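Local atomic coordinates of kinesin-like protein KAR3 (Saccharomyces cerevisiae, PDB entry 1F9V), a protein that probably hydrolyses ATP to drive movement along microtubules, as a kinesin-family motor of budding yeast whose motor domain binds ADP and magnesium. Residues 120-123 / 124-127. The protein carries 2 engineered substitutions. Sequence-based numbering, arbitrary orientation.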
loop_
_atom_site.group_PDB
_atom_site.type_symbol
_atom_site.label_atom_id
_atom_site.label_comp_id
_atom_site.label_asym_id
_atom_site.label_seq_id
_atom_site.Cartn_x
_atom_site.Cartn_y
_atom_site.Cartn_z
ATOM N N TRP A 120 1.093 13.534 16.948
ATOM C CA TRP A 120 1.152 14.816 16.261
ATOM C C TRP A 120 -0.047 15.686 16.618
ATOM O O TRP A 120 0.082 16.901 16.770
ATOM C CB TRP A 120 1.186 14.594 14.751
ATOM C CG TRP A 120 2.562 14.631 14.198
ATOM C CD1 TRP A 120 3.273 13.579 13.695
ATOM C CD2 TRP A 120 3.410 15.778 14.095
ATOM N NE1 TRP A 120 4.513 14.002 13.283
ATOM C CE2 TRP A 120 4.625 15.346 13.515
ATOM C CE3 TRP A 120 3.262 17.130 14.432
ATOM C CZ2 TRP A 120 5.691 16.220 13.268
ATOM C CZ3 TRP A 120 4.323 18.000 14.186
ATOM C CH2 TRP A 120 5.522 17.539 13.608
ATOM N N ILE A 121 -1.209 15.054 16.742
ATOM C CA ILE A 121 -2.431 15.770 17.077
ATOM C C ILE A 121 -2.272 16.425 18.448
ATOM O O ILE A 121 -2.639 17.583 18.636
ATOM C CB ILE A 121 -3.656 14.814 17.082
ATOM C CG1 ILE A 121 -4.061 14.479 15.636
ATOM C CG2 ILE A 121 -4.824 15.460 17.832
ATOM C CD1 ILE A 121 -5.198 13.487 15.513
ATOM N N ASN A 122 -1.713 15.688 19.402
ATOM C CA ASN A 122 -1.512 16.238 20.736
ATOM C C ASN A 122 -0.534 17.399 20.663
ATOM O O ASN A 122 -0.747 18.440 21.286
ATOM C CB ASN A 122 -0.982 15.158 21.673
ATOM C CG ASN A 122 -1.982 14.050 21.887
ATOM O OD1 ASN A 122 -3.166 14.307 22.106
ATOM N ND2 ASN A 122 -1.519 12.806 21.816
ATOM N N LYS A 123 0.530 17.222 19.887
ATOM C CA LYS A 123 1.545 18.257 19.728
ATOM C C LYS A 123 1.028 19.520 19.027
ATOM O O LYS A 123 1.572 20.610 19.217
ATOM C CB LYS A 123 2.737 17.696 18.951
ATOM C CG LYS A 123 3.590 18.752 18.261
ATOM C CD LYS A 123 5.074 18.424 18.370
ATOM C CE LYS A 123 5.936 19.545 17.803
ATOM N NZ LYS A 123 7.354 19.436 18.251
ATOM N N LEU A 124 -0.022 19.377 18.223
ATOM C CA LEU A 124 -0.572 20.512 17.491
ATOM C C LEU A 124 -1.635 21.300 18.250
ATOM O O LEU A 124 -2.075 22.354 17.786
ATOM C CB LEU A 124 -1.134 20.048 16.143
ATOM C CG LEU A 124 -0.099 19.542 15.134
ATOM C CD1 LEU A 124 -0.817 18.900 13.959
ATOM C CD2 LEU A 124 0.787 20.685 14.669
ATOM N N LYS A 125 -2.044 20.797 19.411
ATOM C CA LYS A 125 -3.041 21.489 20.225
ATOM C C LYS A 125 -2.510 22.843 20.679
ATOM O O LYS A 125 -3.255 23.821 20.727
ATOM C CB LYS A 125 -3.401 20.654 21.447
ATOM C CG LYS A 125 -4.119 19.376 21.105
ATOM C CD LYS A 125 -5.179 19.054 22.125
ATOM C CE LYS A 125 -5.078 17.614 22.566
ATOM N NZ LYS A 125 -5.819 17.394 23.836
ATOM N N THR A 126 -1.221 22.895 21.005
ATOM C CA THR A 126 -0.593 24.132 21.452
ATOM C C THR A 126 -0.700 25.225 20.399
ATOM O O THR A 126 -0.569 26.408 20.710
ATOM C CB THR A 126 0.906 23.928 21.782
ATOM O OG1 THR A 126 1.506 25.196 22.082
ATOM C CG2 THR A 126 1.638 23.308 20.602
ATOM N N LYS A 127 -0.924 24.830 19.151
ATOM C CA LYS A 127 -1.054 25.795 18.069
ATOM C C LYS A 127 -2.530 26.075 17.815
ATOM O O LYS A 127 -2.893 26.676 16.809
ATOM C CB LYS A 127 -0.394 25.263 16.794
ATOM C CG LYS A 127 0.934 24.564 17.030
ATOM C CD LYS A 127 2.090 25.553 17.021
ATOM C CE LYS A 127 2.620 25.778 15.611
ATOM N NZ LYS A 127 1.689 25.262 14.558
#
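Trp120 and Leu124 meet one turn apart near the C-terminal end of helix 109-124, ahead of strand 130-141 of the kinesin motor domain. The backbone bonding here passes from i-4 to i-3 partners. Leu124 N is shared by two carbonyls, Trp120 O at 2.9 Å and Ile121 O at 3.2 Å. The N-H...O angles, 129° to Trp120 O and 133° to Ile121 O, make both bonds weak, as expected of a bifurcated donor between i-4 and i-3 acceptors. One residue on, Lys125 N bonds to Asn122 O at 3.3 Å, a straighter i-3 bond, with the donor well above the carbonyl plane. Lys127 N also bonds to an acceptor three residues back, Leu124 O, so the i-3 spacing recurs.

Apolar packing comes from the indole. Its six-membered ring offers an edge to Leu124, with Trp120 CE3 lying 4.2 Å from Leu124 CG, which sits near the ring plane; Leu124 therefore meets the edge of the ring, not a face. With chi1 at -67°, Leu124 CG is placed beside its own backbone N, and Leu124 CG comes within 3.1 Å of Trp120 O. His116 meets the Trp120 ring edge-to-face, while Leu124 also packs on Trp129 and Tyr131, joining this part of the helix to the following loop and strand. Ile121, buried, touches Tyr131 and Val133 of that strand.

Among the exposed residues, Asn122 and Lys125 run side by side in the same direction. Their contact is between amide oxygen and aliphatic chain: OD1 of Asn122 lies 3.8 Å from CE of Lys125. Farther along, the methyl CG2 of Thr126 approaches Lys123 O to 3.0 Å.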